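Local coordinates for switch-activating protein 1 (Schizosaccharomyces pombe, PDB 5JDK) that binds DNA sequences required for mating-type switching and the ribosomal replication fork barrier, where it blocks forks, and is represented by its N-terminal DNA-binding domain, at residues E36-M41 / D110-L115; S87-Y92 / D117-R122; V45-E50 / A61-I66. One frame throughout, in Å; residues are numbered along the deposited sequence.

Overall arrangement
The three contacts tie together the four helices of this all-helical domain. Contacts 1 and 2 share helix 107-131, and their centres are about 9 Å apart: Met41 CE of contact 1 reaches to 3.9 Å from Trp119 CB of contact 2. Contacts 1 and 3 share helix 34-46, with centres about 14 Å apart, and Leu40 CD1 meets Ile63 CG2 at 3.6 Å. Contacts 2 and 3 lie farthest apart, centres about 15 Å, yet a salt bridge of 2.7 Å joins Glu118 OE2 to Lys48 NZ. A glycerol, probably from the crystallisation liquor, is hydrogen-bonded to Trp119 NE1 beside contact 2.

Contact 1: E36-M41 / D110-L115; sequences EKIKLM and DELDQL
Ile38 and Met41 of helix 34-46 meet Leu112 and Leu115 of helix 107-131, each pair three residues apart along its helix, and the meeting is almost wholly apolar. Ile38 brings its CG1 to Leu112 CB at 3.9 Å. With its CG anti to the backbone N (chi1 -172°), Leu112 leans in over the other helix: its CD1 sits 3.8 Å from Met41 CG, the two side chains at about a right angle, while its CD2 lies against CB of Lys37. One turn on, Met41 CB packs on Leu115 CB at 4.0 Å, and Leu115 CD1 touches the backbone O of Ile38.

The polar margin belongs to Glu111. Its carboxylate covers the CG2 branch of Ile38, with OE1 3.6 Å from that methyl, while OE2 forms a salt bridge with Arg42. Shortening Ile38 to an alanine takes away both branches, and the gap this leaves beside Leu112 CB would probably also let the Glu111 carboxylate shift from its place.

The short helical segments run 9.7 Å apart at 32°, close-packed helix faces joining the first and last helices of a small all-alpha domain of the helix-turn-helix clan.

Contact 2: S87-Y92 / D117-R122; sequences SIMRVY and DEWKAR
Met89 reaches across to Trp119 and Lys120, and its side chain can be followed atom by atom. From CB, chi1 of -64° sets CG beside the backbone N, where it comes within 4.1 Å of Trp119 CD1. Next, a bend at chi2 brings SD to 3.9 Å from the same CD1. The sulfur sits in the plane of the indole, 89° off the normal of the five-membered ring, so this is a Met-aromatic contact made at the ring edge. A second bend, at chi3, turns CE to within 3.7 Å of the backbone N of Lys120, touching CB of that residue as well.

Tyr92, one turn further along the same helix, makes the second half of the contact. Its OH lies 3.4 Å from Asp117 CB, and its CZ and CE1 lie near the Asp117 backbone. A water bridges the two side chains: it is 2.6 Å from Tyr92 OH and donates to Asp117 OD1 at 2.8 Å, so phenol and carboxylate are joined without touching by their polar atoms. Lys120 CD comes up to the edge of the tyrosine ring, and the extended lysine chain carries NZ on to a salt bridge with Glu93.

The segments cross steeply, at 105°, with axes 11.0 Å apart. Helix 34-46 packs against the indole of Trp119 through Met41 and Val44, and the indole also meets the ring of Phe59 on helix 56-71 with the planes nearly parallel.

Contact 3: V45-E50 / A61-I66; sequences VRHKHE and AKIARI
Torsions on both sides bring Glu50 and Lys62 together: Glu50 has CG anti to its carbonyl carbon (chi1 -61°), Lys62 has CG opposite the backbone N (chi1 173°), and both chains run extended from there. They cross at about a right angle, and Lys62 NZ donates to Glu50 OE2 at 2.7 Å in a salt bridge. The nitrogen arrives on the syn side of the carboxylate, only 16° out of its plane; Glu50 OE1 remains more distant, at 3.5 Å from Lys62 NZ, so one oxygen does the gripping.

His47 lies beside this bridge, against Lys62, Ile63 and Ile66 of helix 56-71. Lys62 NZ stands 3.7 Å from His47 CD2, approaching the ring obliquely. Ile66 reaches out head-on toward the histidine, its CD1 3.9 Å from His47 NE2, on the same side of the ring plane as Lys62 NZ. Ile63 CD1 touches further back, at His47 CB. The ring's rotation is held by a hydrogen bond from ND1 to the backbone O of Leu43. With Lys62 NZ 4.2 Å from His47 NE2, the lysine charge would probably disfavour protonation of the imidazole, though Glu50 may offset part of that effect.

His47 is where helix 34-46 gives up helical backbone angles, just before the short 3-10 turn 48-50. The contact is thus a surface junction in which a helix C-terminal end and its 3-10 turn are bound to the neighbouring helix by a salt bridge.

Contact 1: E36-M41 / D110-L115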
loop_
_atom_site.group_PDB
_atom_site.type_symbol
_atom_site.label_atom_id
_atom_site.label_comp_id
_atom_site.label_asym_id
_atom_site.label_seq_id
_atom_site.Cartn_x
_atom_site.Cartn_y
_atom_site.Cartn_z
ATOM N N GLU A 36 6.338 11.042 1.403
ATOM C CA GLU A 36 6.512 10.132 0.274
ATOM C C GLU A 36 5.693 8.860 0.449
ATOM O O GLU A 36 5.149 8.332 -0.527
ATOM C CB GLU A 36 7.986 9.776 0.106
ATOM C CG GLU A 36 8.848 10.884 -0.482
ATOM C CD GLU A 36 10.318 10.514 -0.514
ATOM O OE1 GLU A 36 10.840 10.046 0.521
ATOM O OE2 GLU A 36 10.946 10.675 -1.584
ATOM N N LYS A 37 5.602 8.346 1.677
ATOM C CA LYS A 37 4.791 7.158 1.921
ATOM C C LYS A 37 3.337 7.425 1.593
ATOM O O LYS A 37 2.657 6.580 1.001
ATOM C CB LYS A 37 4.886 6.744 3.387
ATOM C CG LYS A 37 6.220 6.180 3.795
ATOM C CD LYS A 37 6.240 5.917 5.294
ATOM C CE LYS A 37 7.549 5.330 5.748
ATOM N NZ LYS A 37 7.560 5.169 7.214
ATOM N N ILE A 38 2.841 8.598 1.987
ATOM C CA ILE A 38 1.473 8.973 1.669
ATOM C C ILE A 38 1.281 9.131 0.161
ATOM O O ILE A 38 0.295 8.647 -0.397
ATOM C CB ILE A 38 1.067 10.228 2.461
ATOM C CG1 ILE A 38 0.922 9.871 3.936
ATOM C CG2 ILE A 38 -0.229 10.838 1.918
ATOM C CD1 ILE A 38 0.818 11.061 4.873
ATOM N N LYS A 39 2.208 9.800 -0.531
ATOM C CA LYS A 39 2.080 9.894 -1.985
ATOM C C LYS A 39 2.042 8.512 -2.635
ATOM O O LYS A 39 1.227 8.254 -3.545
ATOM C CB LYS A 39 3.229 10.719 -2.553
ATOM C CG LYS A 39 3.150 12.195 -2.193
ATOM C CD LYS A 39 4.349 12.961 -2.725
ATOM C CE LYS A 39 4.220 14.449 -2.449
ATOM N NZ LYS A 39 5.429 15.199 -2.879
ATOM N N LEU A 40 2.922 7.614 -2.185
ATOM C CA LEU A 40 2.981 6.266 -2.732
ATOM C C LEU A 40 1.677 5.520 -2.487
ATOM O O LEU A 40 1.109 4.918 -3.413
ATOM C CB LEU A 40 4.165 5.523 -2.124
ATOM C CG LEU A 40 4.339 4.061 -2.522
ATOM C CD1 LEU A 40 4.465 3.908 -4.020
ATOM C CD2 LEU A 40 5.558 3.489 -1.834
ATOM N N MET A 41 1.183 5.533 -1.238
ATOM C CA MET A 41 -0.040 4.794 -0.945
ATOM C C MET A 41 -1.270 5.422 -1.587
ATOM O O MET A 41 -2.208 4.699 -1.929
ATOM C CB MET A 41 -0.209 4.603 0.555
ATOM C CG MET A 41 0.823 3.688 1.160
ATOM S SD MET A 41 0.919 2.047 0.440
ATOM C CE MET A 41 -0.680 1.391 0.904
ATOM N N ASP A 110 -3.398 9.663 10.317
ATOM C CA ASP A 110 -4.733 9.177 9.997
ATOM C C ASP A 110 -4.881 8.881 8.504
ATOM O O ASP A 110 -5.498 7.871 8.123
ATOM C CB ASP A 110 -5.785 10.191 10.440
ATOM C CG ASP A 110 -5.992 10.242 11.964
ATOM O OD1 ASP A 110 -5.391 9.453 12.720
ATOM O OD2 ASP A 110 -6.802 11.105 12.385
ATOM N N GLU A 111 -4.344 9.753 7.639
ATOM C CA GLU A 111 -4.454 9.506 6.201
ATOM C C GLU A 111 -3.694 8.252 5.808
ATOM O O GLU A 111 -4.209 7.404 5.062
ATOM C CB GLU A 111 -3.963 10.687 5.359
ATOM C CG GLU A 111 -4.163 10.347 3.876
ATOM C CD GLU A 111 -3.806 11.433 2.898
ATOM O OE1 GLU A 111 -3.195 12.445 3.289
ATOM O OE2 GLU A 111 -4.147 11.241 1.709
ATOM N N LEU A 112 -2.454 8.107 6.280
ATOM C CA LEU A 112 -1.710 6.913 5.896
ATOM C C LEU A 112 -2.403 5.657 6.409
ATOM O O LEU A 112 -2.510 4.658 5.689
ATOM C CB LEU A 112 -0.254 6.991 6.362
ATOM C CG LEU A 112 0.647 5.861 5.845
ATOM C CD1 LEU A 112 0.606 5.707 4.355
ATOM C CD2 LEU A 112 2.084 6.098 6.284
ATOM N N ASP A 113 -2.898 5.691 7.641
ATOM C CA ASP A 113 -3.606 4.533 8.167
ATOM C C ASP A 113 -4.835 4.212 7.319
ATOM O O ASP A 113 -5.141 3.033 7.088
ATOM C CB ASP A 113 -4.021 4.782 9.619
ATOM C CG ASP A 113 -2.869 4.676 10.619
ATOM O OD1 ASP A 113 -1.758 4.222 10.262
ATOM O OD2 ASP A 113 -3.113 5.034 11.791
ATOM N N GLN A 114 -5.582 5.239 6.888
ATOM C CA GLN A 114 -6.780 4.994 6.085
ATOM C C GLN A 114 -6.423 4.379 4.740
ATOM O O GLN A 114 -7.098 3.448 4.266
ATOM C CB GLN A 114 -7.558 6.294 5.894
ATOM C CG GLN A 114 -8.887 6.117 5.172
ATOM C CD GLN A 114 -8.742 5.933 3.668
ATOM O OE1 GLN A 114 -9.330 5.019 3.086
ATOM N NE2 GLN A 114 -7.965 6.805 3.032
ATOM N N LEU A 115 -5.364 4.881 4.109
ATOM C CA LEU A 115 -4.903 4.295 2.858
ATOM C C LEU A 115 -4.489 2.843 3.054
ATOM O O LEU A 115 -4.813 1.980 2.229
ATOM C CB LEU A 115 -3.747 5.123 2.303
ATOM C CG LEU A 115 -4.131 6.516 1.825
ATOM C CD1 LEU A 115 -2.894 7.379 1.663
ATOM C CD2 LEU A 115 -4.891 6.443 0.509
#

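Contact 2: S87-Y92 / D117-R122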
loop_
_atom_site.group_PDB
_atom_site.type_symbol
_atom_site.label_atom_id
_atom_site.label_comp_id
_atom_site.label_asym_id
_atom_site.label_seq_id
_atom_site.Cartn_x
_atom_site.Cartn_y
_atom_site.Cartn_z
ATOM N N SER A 87 6.783 -2.845 3.648
ATOM C CA SER A 87 7.194 -2.254 4.915
ATOM C C SER A 87 6.130 -1.319 5.478
ATOM O O SER A 87 5.846 -1.354 6.683
ATOM C CB SER A 87 8.516 -1.517 4.743
ATOM O OG SER A 87 8.930 -0.995 5.990
ATOM N N ILE A 88 5.533 -0.474 4.633
ATOM C CA ILE A 88 4.448 0.387 5.091
ATOM C C ILE A 88 3.340 -0.450 5.724
ATOM O O ILE A 88 2.783 -0.088 6.772
ATOM C CB ILE A 88 3.934 1.251 3.921
ATOM C CG1 ILE A 88 4.956 2.341 3.574
ATOM C CG2 ILE A 88 2.560 1.862 4.229
ATOM C CD1 ILE A 88 4.742 2.978 2.232
ATOM N N MET A 89 2.963 -1.547 5.072
ATOM C CA MET A 89 1.877 -2.371 5.592
ATOM C C MET A 89 2.266 -3.119 6.864
ATOM O O MET A 89 1.418 -3.320 7.745
ATOM C CB MET A 89 1.388 -3.326 4.508
ATOM C CG MET A 89 0.773 -2.625 3.300
ATOM S SD MET A 89 -0.627 -1.542 3.678
ATOM C CE MET A 89 -1.869 -2.749 4.144
ATOM N N ARG A 90 3.525 -3.537 6.985
ATOM C CA ARG A 90 3.972 -4.169 8.216
ATOM C C ARG A 90 3.930 -3.179 9.370
ATOM O O ARG A 90 3.447 -3.501 10.469
ATOM C CB ARG A 90 5.379 -4.727 8.034
ATOM C CG ARG A 90 5.834 -5.479 9.255
ATOM C CD ARG A 90 7.101 -6.250 9.003
ATOM N NE ARG A 90 7.594 -6.876 10.230
ATOM C CZ ARG A 90 7.237 -8.083 10.663
ATOM N NH1 ARG A 90 6.365 -8.811 9.981
ATOM N NH2 ARG A 90 7.745 -8.552 11.794
ATOM N N VAL A 91 4.408 -1.956 9.127
ATOM C CA VAL A 91 4.331 -0.921 10.148
ATOM C C VAL A 91 2.879 -0.620 10.482
ATOM O O VAL A 91 2.535 -0.426 11.650
ATOM C CB VAL A 91 5.117 0.327 9.713
ATOM C CG1 VAL A 91 4.830 1.497 10.642
ATOM C CG2 VAL A 91 6.605 0.002 9.683
ATOM N N TYR A 92 1.999 -0.627 9.480
ATOM C CA TYR A 92 0.579 -0.428 9.742
ATOM C C TYR A 92 0.035 -1.479 10.701
ATOM O O TYR A 92 -0.692 -1.153 11.650
ATOM C CB TYR A 92 -0.195 -0.430 8.429
ATOM C CG TYR A 92 -1.698 -0.316 8.617
ATOM C CD1 TYR A 92 -2.563 -1.286 8.131
ATOM C CD2 TYR A 92 -2.245 0.775 9.267
ATOM C CE1 TYR A 92 -3.942 -1.162 8.290
ATOM C CE2 TYR A 92 -3.614 0.901 9.448
ATOM C CZ TYR A 92 -4.454 -0.070 8.953
ATOM O OH TYR A 92 -5.820 0.037 9.112
ATOM N N ASP A 117 -5.593 0.787 5.388
ATOM C CA ASP A 117 -6.803 -0.003 5.590
ATOM C C ASP A 117 -7.439 -0.364 4.251
ATOM O O ASP A 117 -7.863 -1.511 4.033
ATOM C CB ASP A 117 -7.786 0.802 6.441
ATOM C CG ASP A 117 -9.115 0.109 6.591
ATOM O OD1 ASP A 117 -9.183 -0.899 7.318
ATOM O OD2 ASP A 117 -10.093 0.560 5.960
ATOM N N GLU A 118 -7.501 0.603 3.332
ATOM C CA GLU A 118 -8.131 0.352 2.041
ATOM C C GLU A 118 -7.313 -0.638 1.214
ATOM O O GLU A 118 -7.868 -1.520 0.542
ATOM C CB GLU A 118 -8.329 1.687 1.325
ATOM C CG GLU A 118 -9.144 1.580 0.072
ATOM C CD GLU A 118 -9.649 2.904 -0.474
ATOM O OE1 GLU A 118 -9.571 3.917 0.231
ATOM O OE2 GLU A 118 -10.142 2.897 -1.613
ATOM N N TRP A 119 -5.987 -0.532 1.267
ATOM C CA TRP A 119 -5.143 -1.475 0.540
ATOM C C TRP A 119 -5.224 -2.875 1.137
ATOM O O TRP A 119 -5.340 -3.870 0.400
ATOM C CB TRP A 119 -3.699 -0.972 0.511
ATOM C CG TRP A 119 -2.803 -1.800 -0.350
ATOM C CD1 TRP A 119 -1.622 -2.374 0.007
ATOM C CD2 TRP A 119 -3.016 -2.151 -1.733
ATOM N NE1 TRP A 119 -1.080 -3.048 -1.062
ATOM C CE2 TRP A 119 -1.920 -2.930 -2.137
ATOM C CE3 TRP A 119 -4.017 -1.871 -2.667
ATOM C CZ2 TRP A 119 -1.803 -3.447 -3.430
ATOM C CZ3 TRP A 119 -3.897 -2.384 -3.949
ATOM C CH2 TRP A 119 -2.796 -3.154 -4.318
ATOM N N LYS A 120 -5.188 -2.970 2.468
ATOM C CA LYS A 120 -5.381 -4.244 3.146
ATOM C C LYS A 120 -6.675 -4.912 2.696
ATOM O O LYS A 120 -6.714 -6.133 2.455
ATOM C CB LYS A 120 -5.394 -3.970 4.652
ATOM C CG LYS A 120 -5.745 -5.152 5.521
ATOM C CD LYS A 120 -5.564 -4.800 6.987
ATOM C CE LYS A 120 -6.024 -5.904 7.902
ATOM N NZ LYS A 120 -5.601 -5.658 9.310
ATOM N N ALA A 121 -7.750 -4.128 2.605
ATOM C CA ALA A 121 -9.036 -4.669 2.176
ATOM C C ALA A 121 -8.981 -5.186 0.744
ATOM O O ALA A 121 -9.574 -6.224 0.432
ATOM C CB ALA A 121 -10.129 -3.615 2.344
ATOM N N ARG A 122 -8.266 -4.489 -0.146
ATOM C CA ARG A 122 -8.146 -4.978 -1.522
ATOM C C ARG A 122 -7.363 -6.288 -1.583
ATOM O O ARG A 122 -7.765 -7.234 -2.284
ATOM C CB ARG A 122 -7.493 -3.917 -2.414
ATOM C CG ARG A 122 -7.218 -4.374 -3.843
ATOM C CD ARG A 122 -8.497 -4.731 -4.559
ATOM N NE ARG A 122 -8.222 -5.011 -5.965
ATOM C CZ ARG A 122 -8.991 -5.739 -6.757
ATOM N NH1 ARG A 122 -10.104 -6.290 -6.302
ATOM N NH2 ARG A 122 -8.636 -5.921 -8.019
HETATM O O HOH W 1 -7.332 -2.112 8.999
#

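Contact 3: V45-E50 / A61-I66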
loop_
_atom_site.group_PDB
_atom_site.type_symbol
_atom_site.label_atom_id
_atom_site.label_comp_id
_atom_site.label_asym_id
_atom_site.label_seq_id
_atom_site.Cartn_x
_atom_site.Cartn_y
_atom_site.Cartn_z
ATOM N N VAL A 45 -3.632 2.981 -3.794
ATOM C CA VAL A 45 -5.072 2.895 -3.579
ATOM C C VAL A 45 -5.846 3.375 -4.804
ATOM O O VAL A 45 -6.846 2.766 -5.186
ATOM C CB VAL A 45 -5.455 3.656 -2.300
ATOM C CG1 VAL A 45 -6.944 3.819 -2.179
ATOM C CG2 VAL A 45 -4.933 2.892 -1.090
ATOM N N ARG A 46 -5.422 4.483 -5.421
ATOM C CA ARG A 46 -6.121 4.981 -6.604
ATOM C C ARG A 46 -6.205 3.922 -7.686
ATOM O O ARG A 46 -7.209 3.837 -8.403
ATOM C CB ARG A 46 -5.411 6.222 -7.154
ATOM C CG ARG A 46 -5.996 6.756 -8.456
ATOM C CD ARG A 46 -7.397 7.289 -8.237
ATOM N NE ARG A 46 -8.113 7.688 -9.453
ATOM C CZ ARG A 46 -8.888 6.882 -10.177
ATOM N NH1 ARG A 46 -9.021 5.603 -9.839
ATOM N NH2 ARG A 46 -9.531 7.350 -11.235
ATOM N N HIS A 47 -5.155 3.117 -7.827
ATOM C CA HIS A 47 -5.062 2.103 -8.865
ATOM C C HIS A 47 -5.403 0.705 -8.362
ATOM O O HIS A 47 -5.104 -0.272 -9.048
ATOM C CB HIS A 47 -3.649 2.112 -9.458
ATOM C CG HIS A 47 -3.327 3.363 -10.203
ATOM N ND1 HIS A 47 -2.866 4.510 -9.597
ATOM C CD2 HIS A 47 -3.432 3.650 -11.521
ATOM C CE1 HIS A 47 -2.701 5.453 -10.510
ATOM N NE2 HIS A 47 -3.035 4.955 -11.685
ATOM N N LYS A 48 -6.067 0.589 -7.213
ATOM C CA LYS A 48 -6.180 -0.707 -6.549
ATOM C C LYS A 48 -6.916 -1.730 -7.398
ATOM O O LYS A 48 -6.632 -2.931 -7.297
ATOM C CB LYS A 48 -6.860 -0.544 -5.188
ATOM C CG LYS A 48 -8.340 -0.199 -5.246
ATOM C CD LYS A 48 -8.899 0.103 -3.876
ATOM C CE LYS A 48 -10.394 0.292 -3.944
ATOM N NZ LYS A 48 -10.959 0.575 -2.601
ATOM N N HIS A 49 -7.869 -1.297 -8.218
ATOM C CA HIS A 49 -8.628 -2.234 -9.032
ATOM C C HIS A 49 -7.832 -2.741 -10.217
ATOM O O HIS A 49 -8.290 -3.658 -10.910
ATOM C CB HIS A 49 -9.948 -1.600 -9.474
ATOM C CG HIS A 49 -10.920 -1.435 -8.346
ATOM N ND1 HIS A 49 -11.460 -0.218 -7.991
ATOM C CD2 HIS A 49 -11.424 -2.339 -7.472
ATOM C CE1 HIS A 49 -12.267 -0.381 -6.959
ATOM N NE2 HIS A 49 -12.262 -1.658 -6.623
ATOM N N GLU A 50 -6.648 -2.191 -10.445
ATOM C CA GLU A 50 -5.786 -2.652 -11.515
ATOM C C GLU A 50 -4.921 -3.833 -11.116
ATOM O O GLU A 50 -4.409 -4.513 -12.008
ATOM C CB GLU A 50 -4.914 -1.503 -12.034
ATOM C CG GLU A 50 -5.746 -0.365 -12.594
ATOM C CD GLU A 50 -4.940 0.792 -13.135
ATOM O OE1 GLU A 50 -5.537 1.829 -13.451
ATOM O OE2 GLU A 50 -3.712 0.679 -13.252
ATOM N N ALA A 61 5.306 -2.568 -11.018
ATOM C CA ALA A 61 6.103 -1.818 -11.982
ATOM C C ALA A 61 5.428 -0.501 -12.333
ATOM O O ALA A 61 6.087 0.550 -12.425
ATOM C CB ALA A 61 6.329 -2.637 -13.252
ATOM N N LYS A 62 4.107 -0.538 -12.573
ATOM C CA LYS A 62 3.371 0.675 -12.894
ATOM C C LYS A 62 3.404 1.669 -11.742
ATOM O O LYS A 62 3.599 2.874 -11.959
ATOM C CB LYS A 62 1.933 0.324 -13.275
ATOM C CG LYS A 62 1.061 1.556 -13.446
ATOM C CD LYS A 62 -0.293 1.269 -14.042
ATOM C CE LYS A 62 -1.060 2.554 -14.284
ATOM N NZ LYS A 62 -2.398 2.345 -14.860
ATOM N N ILE A 63 3.198 1.190 -10.515
ATOM C CA ILE A 63 3.242 2.086 -9.365
ATOM C C ILE A 63 4.609 2.742 -9.252
ATOM O O ILE A 63 4.711 3.946 -9.003
ATOM C CB ILE A 63 2.864 1.328 -8.077
ATOM C CG1 ILE A 63 1.425 0.792 -8.121
ATOM C CG2 ILE A 63 3.103 2.199 -6.841
ATOM C CD1 ILE A 63 0.359 1.836 -8.238
ATOM N N ALA A 64 5.683 1.966 -9.412
ATOM C CA ALA A 64 7.012 2.559 -9.331
ATOM C C ALA A 64 7.179 3.643 -10.384
ATOM O O ALA A 64 7.746 4.718 -10.117
ATOM C CB ALA A 64 8.064 1.478 -9.530
ATOM N N ARG A 65 6.687 3.373 -11.590
ATOM C CA ARG A 65 6.833 4.331 -12.680
ATOM C C ARG A 65 6.041 5.610 -12.428
ATOM O O ARG A 65 6.575 6.715 -12.580
ATOM C CB ARG A 65 6.428 3.682 -14.000
ATOM C CG ARG A 65 6.470 4.651 -15.145
ATOM C CD ARG A 65 6.349 3.963 -16.476
ATOM N NE ARG A 65 7.499 3.126 -16.791
ATOM C CZ ARG A 65 8.639 3.568 -17.315
ATOM N NH1 ARG A 65 8.817 4.849 -17.595
ATOM N NH2 ARG A 65 9.609 2.696 -17.555
ATOM N N ILE A 66 4.764 5.494 -12.064
ATOM C CA ILE A 66 3.966 6.696 -11.829
ATOM C C ILE A 66 4.476 7.448 -10.606
ATOM O O ILE A 66 4.492 8.684 -10.581
ATOM C CB ILE A 66 2.465 6.357 -11.734
ATOM C CG1 ILE A 66 1.998 5.708 -13.039
ATOM C CG2 ILE A 66 1.652 7.621 -11.408
ATOM C CD1 ILE A 66 0.569 5.238 -13.044
#